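3-methyladenine dna-glycosylase (Archaeoglobus fulgidus, PDB 2JHN) belongs to the HhH-GPD superfamily of base excision DNA repair proteins and carries, besides that helical region, an N-terminal domain resembling the TATA-box binding protein. Local coordinates at residues H8-F18 / F105-M114; S228-P237 / F270-L281. The protein carries 1 engineered substitution. All coordinates share one frame; numbering follows the deposited sequence.

Contact 1 (H8-F18 / F105-M114). With GOL (glycerol), chain G.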
loop_
_atom_site.group_PDB
_atom_site.type_symbol
_atom_site.label_atom_id
_atom_site.label_comp_id
_atom_site.label_asym_id
_atom_site.label_seq_id
_atom_site.Cartn_x
_atom_site.Cartn_y
_atom_site.Cartn_z
ATOM N N HIS A 8 12.483 6.789 -16.757
ATOM C CA HIS A 8 11.704 5.830 -17.532
ATOM C C HIS A 8 10.212 6.235 -17.535
ATOM O O HIS A 8 9.751 6.839 -16.568
ATOM C CB HIS A 8 11.913 4.456 -16.884
ATOM C CG HIS A 8 11.476 3.298 -17.730
ATOM N ND1 HIS A 8 10.149 2.984 -17.934
ATOM C CD2 HIS A 8 12.191 2.356 -18.390
ATOM C CE1 HIS A 8 10.064 1.912 -18.703
ATOM N NE2 HIS A 8 11.290 1.508 -18.990
ATOM N N ALA A 9 9.456 5.922 -18.594
ATOM C CA ALA A 9 8.001 6.207 -18.599
ATOM C C ALA A 9 7.279 5.393 -17.510
ATOM O O ALA A 9 7.705 4.285 -17.159
ATOM C CB ALA A 9 7.378 5.925 -19.960
ATOM N N VAL A 10 6.215 5.966 -16.962
ATOM C CA VAL A 10 5.322 5.255 -16.043
ATOM C C VAL A 10 3.925 5.377 -16.632
ATOM O O VAL A 10 3.562 6.420 -17.212
ATOM C CB VAL A 10 5.415 5.845 -14.614
ATOM C CG1 VAL A 10 4.840 7.257 -14.567
ATOM C CG2 VAL A 10 4.741 4.936 -13.574
ATOM N N ASN A 11 3.162 4.302 -16.557
ATOM C CA ASN A 11 1.776 4.337 -16.936
ATOM C C ASN A 11 0.944 4.764 -15.720
ATOM O O ASN A 11 0.660 3.953 -14.846
ATOM C CB ASN A 11 1.331 2.978 -17.456
ATOM C CG ASN A 11 -0.067 3.010 -18.013
ATOM O OD1 ASN A 11 -0.997 3.413 -17.343
ATOM N ND2 ASN A 11 -0.218 2.606 -19.276
ATOM N N TRP A 12 0.566 6.041 -15.685
ATOM C CA TRP A 12 -0.194 6.594 -14.566
ATOM C C TRP A 12 -1.543 5.916 -14.393
ATOM O O TRP A 12 -1.991 5.686 -13.267
ATOM C CB TRP A 12 -0.383 8.102 -14.753
ATOM C CG TRP A 12 -0.994 8.800 -13.570
ATOM C CD1 TRP A 12 -2.294 9.242 -13.441
ATOM C CD2 TRP A 12 -0.330 9.145 -12.356
ATOM N NE1 TRP A 12 -2.474 9.830 -12.202
ATOM C CE2 TRP A 12 -1.281 9.801 -11.528
ATOM C CE3 TRP A 12 0.978 8.967 -11.881
ATOM C CZ2 TRP A 12 -0.958 10.282 -10.247
ATOM C CZ3 TRP A 12 1.298 9.440 -10.586
ATOM C CH2 TRP A 12 0.336 10.085 -9.796
ATOM N N GLU A 13 -2.211 5.595 -15.502
ATOM C CA GLU A 13 -3.523 4.981 -15.419
ATOM C C GLU A 13 -3.460 3.643 -14.669
ATOM O O GLU A 13 -4.309 3.361 -13.833
ATOM C CB GLU A 13 -4.165 4.834 -16.819
ATOM C CG GLU A 13 -4.164 6.123 -17.651
ATOM C CD GLU A 13 -2.981 6.209 -18.618
ATOM O OE1 GLU A 13 -3.164 5.907 -19.825
ATOM O OE2 GLU A 13 -1.863 6.564 -18.185
ATOM N N LEU A 14 -2.430 2.839 -14.963
ATOM C CA LEU A 14 -2.191 1.568 -14.254
ATOM C C LEU A 14 -1.812 1.766 -12.768
ATOM O O LEU A 14 -2.271 1.019 -11.911
ATOM C CB LEU A 14 -1.126 0.730 -14.965
ATOM C CG LEU A 14 -1.550 0.033 -16.271
ATOM C CD1 LEU A 14 -0.425 -0.846 -16.799
ATOM C CD2 LEU A 14 -2.817 -0.800 -16.117
ATOM N N LYS A 15 -0.982 2.767 -12.484
ATOM C CA LYS A 15 -0.700 3.149 -11.079
ATOM C C LYS A 15 -1.990 3.465 -10.321
ATOM O O LYS A 15 -2.176 3.006 -9.201
ATOM C CB LYS A 15 0.273 4.333 -10.987
ATOM C CG LYS A 15 1.719 4.013 -11.347
ATOM C CD LYS A 15 2.371 3.043 -10.390
ATOM C CE LYS A 15 3.893 3.212 -10.423
ATOM N NZ LYS A 15 4.442 2.130 -9.595
ATOM N N MET A 16 -2.888 4.231 -10.945
ATOM C CA MET A 16 -4.170 4.597 -10.322
ATOM C C MET A 16 -5.161 3.421 -10.215
ATOM O O MET A 16 -5.950 3.360 -9.271
ATOM C CB MET A 16 -4.786 5.812 -11.038
ATOM C CG MET A 16 -3.929 7.071 -10.991
ATOM S SD MET A 16 -3.586 7.618 -9.289
ATOM C CE MET A 16 -1.912 7.003 -9.056
ATOM N N LYS A 17 -5.108 2.497 -11.175
ATOM C CA LYS A 17 -5.965 1.305 -11.164
ATOM C C LYS A 17 -5.702 0.449 -9.936
ATOM O O LYS A 17 -6.558 -0.338 -9.516
ATOM C CB LYS A 17 -5.736 0.465 -12.419
ATOM C CG LYS A 17 -6.786 0.639 -13.517
ATOM C CD LYS A 17 -6.362 -0.131 -14.777
ATOM C CE LYS A 17 -5.807 -1.500 -14.417
ATOM N NZ LYS A 17 -6.855 -2.521 -14.377
ATOM N N PHE A 18 -4.518 0.607 -9.352
ATOM C CA PHE A 18 -4.162 -0.150 -8.159
ATOM C C PHE A 18 -5.085 0.158 -6.988
ATOM O O PHE A 18 -5.294 -0.700 -6.147
ATOM C CB PHE A 18 -2.703 0.090 -7.754
ATOM C CG PHE A 18 -2.179 -0.928 -6.795
ATOM C CD1 PHE A 18 -1.725 -2.165 -7.255
ATOM C CD2 PHE A 18 -2.117 -0.642 -5.427
ATOM C CE1 PHE A 18 -1.243 -3.118 -6.366
ATOM C CE2 PHE A 18 -1.617 -1.599 -4.517
ATOM C CZ PHE A 18 -1.191 -2.831 -4.991
ATOM N N PHE A 105 0.416 -5.857 -17.458
ATOM C CA PHE A 105 0.351 -4.580 -16.729
ATOM C C PHE A 105 1.531 -3.663 -17.095
ATOM O O PHE A 105 2.146 -3.014 -16.235
ATOM C CB PHE A 105 0.217 -4.832 -15.213
ATOM C CG PHE A 105 -0.949 -5.723 -14.857
ATOM C CD1 PHE A 105 -2.278 -5.264 -14.983
ATOM C CD2 PHE A 105 -0.737 -7.048 -14.453
ATOM C CE1 PHE A 105 -3.364 -6.105 -14.677
ATOM C CE2 PHE A 105 -1.806 -7.894 -14.136
ATOM C CZ PHE A 105 -3.130 -7.437 -14.243
ATOM N N TYR A 106 1.821 -3.570 -18.389
ATOM C CA TYR A 106 3.046 -2.884 -18.809
ATOM C C TYR A 106 3.037 -1.395 -18.468
ATOM O O TYR A 106 2.065 -0.704 -18.753
ATOM C CB TYR A 106 3.382 -3.080 -20.309
ATOM C CG TYR A 106 4.728 -2.427 -20.591
ATOM C CD1 TYR A 106 5.924 -3.024 -20.149
ATOM C CD2 TYR A 106 4.801 -1.163 -21.208
ATOM C CE1 TYR A 106 7.166 -2.407 -20.364
ATOM C CE2 TYR A 106 6.052 -0.525 -21.422
ATOM C CZ TYR A 106 7.217 -1.159 -20.998
ATOM O OH TYR A 106 8.434 -0.547 -21.207
ATOM N N GLY A 107 4.113 -0.915 -17.842
ATOM C CA GLY A 107 4.208 0.497 -17.462
ATOM C C GLY A 107 3.848 0.732 -16.009
ATOM O O GLY A 107 3.979 1.853 -15.504
ATOM N N PHE A 108 3.410 -0.325 -15.331
ATOM C CA PHE A 108 3.190 -0.248 -13.882
ATOM C C PHE A 108 4.476 0.036 -13.104
ATOM O O PHE A 108 4.409 0.677 -12.044
ATOM C CB PHE A 108 2.449 -1.477 -13.345
ATOM C CG PHE A 108 2.098 -1.389 -11.867
ATOM C CD1 PHE A 108 0.913 -0.759 -11.448
ATOM C CD2 PHE A 108 2.956 -1.920 -10.898
ATOM C CE1 PHE A 108 0.564 -0.687 -10.074
ATOM C CE2 PHE A 108 2.634 -1.820 -9.510
ATOM C CZ PHE A 108 1.412 -1.219 -9.111
ATOM N N GLY A 109 5.625 -0.434 -13.603
ATOM C CA GLY A 109 6.926 -0.098 -12.974
ATOM C C GLY A 109 7.147 -0.878 -11.676
ATOM O O GLY A 109 6.650 -2.015 -11.498
ATOM N N ARG A 110 7.861 -0.250 -10.754
ATOM C CA ARG A 110 8.137 -0.842 -9.445
ATOM C C ARG A 110 6.982 -0.643 -8.486
ATOM O O ARG A 110 6.188 0.289 -8.632
ATOM C CB ARG A 110 9.406 -0.208 -8.862
ATOM C CG ARG A 110 10.669 -0.486 -9.766
ATOM C CD ARG A 110 11.953 -0.446 -8.952
ATOM N NE ARG A 110 12.034 -1.617 -8.082
ATOM C CZ ARG A 110 13.110 -1.953 -7.370
ATOM N NH1 ARG A 110 14.224 -1.214 -7.429
ATOM N NH2 ARG A 110 13.080 -3.035 -6.600
ATOM N N ALA A 111 6.925 -1.483 -7.460
ATOM C CA ALA A 111 5.905 -1.361 -6.425
ATOM C C ALA A 111 6.139 -0.108 -5.596
ATOM O O ALA A 111 7.291 0.241 -5.282
ATOM C CB ALA A 111 5.925 -2.573 -5.528
ATOM N N GLY A 112 5.045 0.576 -5.266
ATOM C CA GLY A 112 5.090 1.625 -4.230
ATOM C C GLY A 112 4.866 1.035 -2.840
ATOM O O GLY A 112 5.389 -0.058 -2.519
ATOM N N LEU A 113 4.089 1.756 -2.030
ATOM C CA LEU A 113 3.648 1.278 -0.720
ATOM C C LEU A 113 2.135 1.444 -0.663
ATOM O O LEU A 113 1.550 2.156 -1.503
ATOM C CB LEU A 113 4.312 2.093 0.410
ATOM C CG LEU A 113 5.842 1.973 0.518
ATOM C CD1 LEU A 113 6.337 3.055 1.497
ATOM C CD2 LEU A 113 6.209 0.567 1.013
ATOM N N MET A 114 1.498 0.781 0.299
ATOM C CA MET A 114 0.049 0.943 0.441
ATOM C C MET A 114 -0.375 1.842 1.645
ATOM O O MET A 114 -1.570 1.862 2.031
ATOM C CB MET A 114 -0.632 -0.431 0.414
ATOM C CG MET A 114 -0.454 -1.139 -0.938
ATOM S SD MET A 114 -1.130 -2.790 -1.010
ATOM C CE MET A 114 -2.881 -2.420 -0.867
HETATM C C1 GOL G . 0.010 3.451 -6.714
HETATM O O1 GOL G . 0.072 2.303 -7.545
HETATM C C2 GOL G . 0.441 3.225 -5.254
HETATM O O2 GOL G . 1.723 2.610 -5.185
HETATM C C3 GOL G . -0.562 2.367 -4.484
HETATM O O3 GOL G . -0.558 2.667 -3.090
HETATM O O HOH W 1 2.838 1.191 -7.317
#
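Lys15 and Phe108 meet through two torsions: the lysine chain kinks at its second bond (chi2 -65°) before running out extended, while Phe108 swings CG opposite its own backbone N (chi1 -175°), which brings its ring alongside that chain; the ring stands with a face to it. Lys15 NZ ends 4.4 Å from the centroid of the Phe108 ring and only 12° off the ring normal, a cation-pi contact, with CD over the rim of the ring. The same NZ donates to Phe108 O at 2.8 Å, nearly along the C=O axis, so one residue offers the ammonium both its pi face and its carbonyl. Arg110 O lies close by, Gly81 O accepts another bond, and a water joins NZ to Gly112 N and to a glycerol. This wreath of oxygens would be expected to stabilise the buried positive charge.

Around the Phe108 ring, Leu14 O approaches the edge near the ring plane, 3.7 Å from CD1. Phe18 CD1 packs obliquely on Phe108 CZ at 3.8 Å, and the far edge of the Phe18 ring meets Met114 in a Met-aromatic contact, with SD 3.7 Å from CE2. The glycerol sits between the segments, donating to Lys15 O and Leu113 O.

At the other end, Asn11 N gives a straight bond to Gly107 O, 2.8 Å long, although the donor stands above the carbonyl plane. Leu14 CD1 rests against the carbonyls of Phe105 and Tyr106, 3.2 Å from Tyr106 O. Asn11 OD1 turns back to accept from Leu14 N, capping the helix. The result is an N-capped helix, 12-17, docked on a type II beta turn, Phe105 to Phe108, with glycine in its third place; it seats a short helix of the TATA-box-binding-protein-like domain on the loop between helices 96-104 and 118-127.

Contact 2 (S228-P237 / F270-L281); sequences SIALGKNVFP and FGRFARDILFYL. Engineered in segment 228-237: Ile229 (natural residue Met). With GOL (glycerol), chain I.
Asn234 uses both ends of its amide on the start of helix 274-287. ND2 donates to Gly271 O at 3.1 Å in a straight bond, lying near the amide plane, and OD1 accepts from Arg275 N at 3.0 Å. Gly271 O also takes Ala274 N, from the opposite face of its carbonyl plane. Arg275 answers in the other direction: its chain bends at chi3 (75°), lays the guanidinium face against Gly232 CA, and sends NH1 to Ser228 O, 2.9 Å away, while Gly112 O shares that nitrogen.

Beyond these bonds lies an apolar layer. The edge of Phe270 points at the face of Phe236 in an offset edge-to-face pair, planes at 65°, with Phe270 CE2 3.7 Å from Phe236 CZ. Leu281 CD1 touches the Phe236 rim in its plane, 3.6 Å from CZ, and the CG and CD of Pro237 rest against the Leu278 methyls. Ile229, an engineered residue, adds CG2 against Leu278 CD2.

Two bonds thus fix the orientation of the Asn234 amide, and reciprocal side-chain-to-backbone bonds set the polar edge of an otherwise greasy interface, holding the loop after helix 220-229 to the first turns of helix 274-287.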
loop_
_atom_site.group_PDB
_atom_site.type_symbol
_atom_site.label_atom_id
_atom_site.label_comp_id
_atom_site.label_asym_id
_atom_site.label_seq_id
_atom_site.Cartn_x
_atom_site.Cartn_y
_atom_site.Cartn_z
ATOM N N SER A 228 6.088 -6.081 3.732
ATOM C CA SER A 228 6.194 -5.849 2.278
ATOM C C SER A 228 5.453 -4.581 1.833
ATOM O O SER A 228 6.037 -3.721 1.147
ATOM C CB SER A 228 5.685 -7.071 1.513
ATOM O OG SER A 228 4.404 -7.480 1.948
ATOM N N ILE A 229 4.190 -4.469 2.205
ATOM C CA ILE A 229 3.342 -3.389 1.669
ATOM C C ILE A 229 3.440 -2.049 2.396
ATOM O O ILE A 229 3.100 -1.014 1.797
ATOM C CB ILE A 229 1.842 -3.819 1.419
ATOM C CG1 ILE A 229 1.010 -3.796 2.707
ATOM C CG2 ILE A 229 1.765 -5.183 0.678
ATOM C CD1 ILE A 229 -0.545 -3.992 2.497
ATOM N N ALA A 230 3.897 -2.058 3.651
ATOM C CA ALA A 230 4.048 -0.841 4.463
ATOM C C ALA A 230 5.509 -0.448 4.725
ATOM O O ALA A 230 5.840 0.752 4.715
ATOM C CB ALA A 230 3.276 -0.962 5.792
ATOM N N LEU A 231 6.371 -1.440 4.932
ATOM C CA LEU A 231 7.753 -1.236 5.328
ATOM C C LEU A 231 8.723 -1.263 4.156
ATOM O O LEU A 231 9.886 -0.895 4.311
ATOM C CB LEU A 231 8.180 -2.254 6.418
ATOM C CG LEU A 231 7.417 -2.177 7.739
ATOM C CD1 LEU A 231 8.138 -2.880 8.866
ATOM C CD2 LEU A 231 7.125 -0.703 8.117
ATOM N N GLY A 232 8.250 -1.696 2.993
ATOM C CA GLY A 232 9.105 -1.785 1.792
ATOM C C GLY A 232 10.198 -2.868 1.807
ATOM O O GLY A 232 11.179 -2.784 1.043
ATOM N N LYS A 233 10.023 -3.894 2.641
ATOM C CA LYS A 233 10.997 -4.997 2.745
ATOM C C LYS A 233 10.648 -6.160 1.847
ATOM O O LYS A 233 9.467 -6.441 1.594
ATOM C CB LYS A 233 11.136 -5.510 4.181
ATOM C CG LYS A 233 11.428 -4.443 5.249
ATOM C CD LYS A 233 12.721 -3.698 5.036
ATOM C CE LYS A 233 13.057 -2.877 6.261
ATOM N NZ LYS A 233 14.096 -1.880 5.965
ATOM N N ASN A 234 11.681 -6.857 1.390
ATOM C CA ASN A 234 11.501 -7.974 0.486
ATOM C C ASN A 234 11.125 -9.257 1.243
ATOM O O ASN A 234 11.901 -10.230 1.307
ATOM C CB ASN A 234 12.752 -8.167 -0.365
ATOM C CG ASN A 234 12.512 -9.092 -1.548
ATOM O OD1 ASN A 234 11.415 -9.110 -2.110
ATOM N ND2 ASN A 234 13.525 -9.867 -1.918
ATOM N N VAL A 235 9.933 -9.236 1.834
ATOM C CA VAL A 235 9.404 -10.354 2.583
ATOM C C VAL A 235 8.146 -10.770 1.831
ATOM O O VAL A 235 7.296 -9.934 1.505
ATOM C CB VAL A 235 9.120 -9.936 4.045
ATOM C CG1 VAL A 235 8.383 -11.012 4.804
ATOM C CG2 VAL A 235 10.448 -9.584 4.749
ATOM N N PHE A 236 8.034 -12.040 1.495
ATOM C CA PHE A 236 6.973 -12.410 0.565
ATOM C C PHE A 236 5.866 -13.108 1.338
ATOM O O PHE A 236 6.096 -14.201 1.878
ATOM C CB PHE A 236 7.528 -13.284 -0.569
ATOM C CG PHE A 236 6.548 -13.498 -1.704
ATOM C CD1 PHE A 236 6.357 -12.498 -2.677
ATOM C CD2 PHE A 236 5.829 -14.687 -1.798
ATOM C CE1 PHE A 236 5.443 -12.694 -3.746
ATOM C CE2 PHE A 236 4.912 -14.910 -2.836
ATOM C CZ PHE A 236 4.725 -13.898 -3.823
ATOM N N PRO A 237 4.665 -12.481 1.406
ATOM C CA PRO A 237 3.551 -12.987 2.239
ATOM C C PRO A 237 2.762 -14.147 1.615
ATOM O O PRO A 237 1.641 -13.969 1.100
ATOM C CB PRO A 237 2.671 -11.748 2.432
ATOM C CG PRO A 237 2.863 -10.971 1.142
ATOM C CD PRO A 237 4.290 -11.244 0.681
ATOM N N PHE A 270 11.534 -15.307 -7.892
ATOM C CA PHE A 270 11.283 -13.864 -7.686
ATOM C C PHE A 270 12.486 -13.106 -7.119
ATOM O O PHE A 270 12.683 -11.925 -7.430
ATOM C CB PHE A 270 10.034 -13.595 -6.833
ATOM C CG PHE A 270 8.760 -14.249 -7.332
ATOM C CD1 PHE A 270 8.623 -14.748 -8.639
ATOM C CD2 PHE A 270 7.671 -14.337 -6.478
ATOM C CE1 PHE A 270 7.412 -15.352 -9.049
ATOM C CE2 PHE A 270 6.463 -14.942 -6.871
ATOM C CZ PHE A 270 6.334 -15.442 -8.177
ATOM N N GLY A 271 13.280 -13.798 -6.292
ATOM C CA GLY A 271 14.526 -13.255 -5.743
ATOM C C GLY A 271 14.388 -11.853 -5.187
ATOM O O GLY A 271 13.426 -11.571 -4.454
ATOM N N ARG A 272 15.314 -10.967 -5.559
ATOM C CA ARG A 272 15.391 -9.623 -4.966
ATOM C C ARG A 272 14.178 -8.757 -5.363
ATOM O O ARG A 272 13.957 -7.676 -4.814
ATOM C CB ARG A 272 16.701 -8.922 -5.348
ATOM C CG ARG A 272 16.889 -8.588 -6.828
ATOM C CD ARG A 272 18.401 -8.591 -7.171
ATOM N NE ARG A 272 18.688 -8.228 -8.555
ATOM C CZ ARG A 272 18.740 -9.079 -9.580
ATOM N NH1 ARG A 272 18.511 -10.377 -9.412
ATOM N NH2 ARG A 272 19.019 -8.610 -10.795
ATOM N N PHE A 273 13.435 -9.226 -6.351
ATOM C CA PHE A 273 12.277 -8.488 -6.889
ATOM C C PHE A 273 10.928 -9.015 -6.405
ATOM O O PHE A 273 9.881 -8.606 -6.926
ATOM C CB PHE A 273 12.334 -8.463 -8.425
ATOM C CG PHE A 273 13.436 -7.609 -8.959
ATOM C CD1 PHE A 273 13.433 -6.218 -8.763
ATOM C CD2 PHE A 273 14.502 -8.193 -9.652
ATOM C CE1 PHE A 273 14.475 -5.429 -9.244
ATOM C CE2 PHE A 273 15.545 -7.393 -10.132
ATOM C CZ PHE A 273 15.540 -6.039 -9.945
ATOM N N ALA A 274 10.933 -9.882 -5.390
ATOM C CA ALA A 274 9.679 -10.490 -4.898
ATOM C C ALA A 274 8.628 -9.437 -4.480
ATOM O O ALA A 274 7.433 -9.610 -4.766
ATOM C CB ALA A 274 9.935 -11.451 -3.733
ATOM N N ARG A 275 9.084 -8.362 -3.805
ATOM C CA ARG A 275 8.156 -7.270 -3.374
ATOM C C ARG A 275 7.485 -6.524 -4.550
ATOM O O ARG A 275 6.328 -6.156 -4.469
ATOM C CB ARG A 275 8.867 -6.271 -2.435
ATOM C CG ARG A 275 7.893 -5.532 -1.480
ATOM C CD ARG A 275 8.597 -4.370 -0.776
ATOM N NE ARG A 275 8.773 -3.255 -1.700
ATOM C CZ ARG A 275 7.828 -2.363 -1.972
ATOM N NH1 ARG A 275 6.649 -2.438 -1.368
ATOM N NH2 ARG A 275 8.059 -1.403 -2.867
ATOM N N ASP A 276 8.221 -6.303 -5.646
ATOM C CA ASP A 276 7.642 -5.689 -6.841
ATOM C C ASP A 276 6.684 -6.662 -7.512
ATOM O O ASP A 276 5.546 -6.324 -7.874
ATOM C CB ASP A 276 8.781 -5.341 -7.819
ATOM C CG ASP A 276 9.748 -4.356 -7.239
ATOM O OD1 ASP A 276 9.412 -3.156 -7.191
ATOM O OD2 ASP A 276 10.866 -4.777 -6.837
ATOM N N ILE A 277 7.131 -7.903 -7.659
ATOM C CA ILE A 277 6.265 -8.929 -8.268
ATOM C C ILE A 277 4.969 -9.146 -7.468
ATOM O O ILE A 277 3.913 -9.418 -8.024
ATOM C CB ILE A 277 7.063 -10.257 -8.480
ATOM C CG1 ILE A 277 8.188 -9.998 -9.495
ATOM C CG2 ILE A 277 6.126 -11.432 -8.882
ATOM C CD1 ILE A 277 9.304 -11.078 -9.478
ATOM N N LEU A 278 5.048 -9.022 -6.149
ATOM C CA LEU A 278 3.872 -9.126 -5.322
ATOM C C LEU A 278 2.742 -8.172 -5.768
ATOM O O LEU A 278 1.571 -8.567 -5.803
ATOM C CB LEU A 278 4.265 -8.801 -3.873
ATOM C CG LEU A 278 3.135 -8.711 -2.843
ATOM C CD1 LEU A 278 2.430 -10.043 -2.656
ATOM C CD2 LEU A 278 3.680 -8.179 -1.538
ATOM N N PHE A 279 3.087 -6.928 -6.102
ATOM C CA PHE A 279 2.075 -5.959 -6.569
ATOM C C PHE A 279 1.446 -6.377 -7.929
ATOM O O PHE A 279 0.234 -6.203 -8.135
ATOM C CB PHE A 279 2.656 -4.545 -6.648
ATOM C CG PHE A 279 2.724 -3.824 -5.305
ATOM C CD1 PHE A 279 3.298 -4.423 -4.186
ATOM C CD2 PHE A 279 2.215 -2.514 -5.180
ATOM C CE1 PHE A 279 3.380 -3.734 -2.942
ATOM C CE2 PHE A 279 2.299 -1.818 -3.951
ATOM C CZ PHE A 279 2.875 -2.436 -2.830
ATOM N N TYR A 280 2.278 -6.917 -8.825
ATOM C CA TYR A 280 1.779 -7.529 -10.090
ATOM C C TYR A 280 0.839 -8.712 -9.815
ATOM O O TYR A 280 -0.151 -8.872 -10.522
ATOM C CB TYR A 280 2.944 -7.964 -11.004
ATOM C CG TYR A 280 3.649 -6.782 -11.680
ATOM C CD1 TYR A 280 4.608 -6.046 -10.991
ATOM C CD2 TYR A 280 3.333 -6.404 -13.007
ATOM C CE1 TYR A 280 5.254 -4.930 -11.580
ATOM C CE2 TYR A 280 3.999 -5.310 -13.630
ATOM C CZ TYR A 280 4.948 -4.577 -12.901
ATOM O OH TYR A 280 5.578 -3.505 -13.463
ATOM N N LEU A 281 1.142 -9.522 -8.792
ATOM C CA LEU A 281 0.280 -10.656 -8.402
ATOM C C LEU A 281 -1.067 -10.154 -7.831
ATOM O O LEU A 281 -2.112 -10.744 -8.113
ATOM C CB LEU A 281 0.986 -11.590 -7.408
ATOM C CG LEU A 281 2.228 -12.325 -7.922
ATOM C CD1 LEU A 281 2.904 -13.099 -6.799
ATOM C CD2 LEU A 281 1.901 -13.282 -9.105
HETATM C C1 GOL I . 11.545 -13.081 0.246
HETATM O O1 GOL I . 10.524 -13.512 1.123
HETATM C C2 GOL I . 11.396 -13.677 -1.150
HETATM O O2 GOL I . 10.572 -14.815 -1.141
HETATM C C3 GOL I . 12.768 -14.053 -1.699
HETATM O O3 GOL I . 12.781 -13.866 -3.096
HETATM O O HOH W 2 11.455 -1.409 -1.274
#

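From the N terminus, the chain leaves strand 2-5 and enters 8-18, then runs through the rest of the five-stranded antiparallel sheet and helices 69-80, 86-93 and 96-104 before 105-114 returns to close contact 1. Contact 2 opens later, at the end of helix 220-229, and closes a shorter, helical loop through 241-251 and 259-270. The two are in series, neither nested nor crossed, yet they abut: Arg110 forms a salt bridge with Asp276, Gly109 O probably accepts from Tyr280 OH, and Phe18 packs on Phe279. Met114 and Ile229 also share a backbone bond. Helix 274-287 and the loop 105-114 together join segment 8-18 of the N-terminal domain to the helical region.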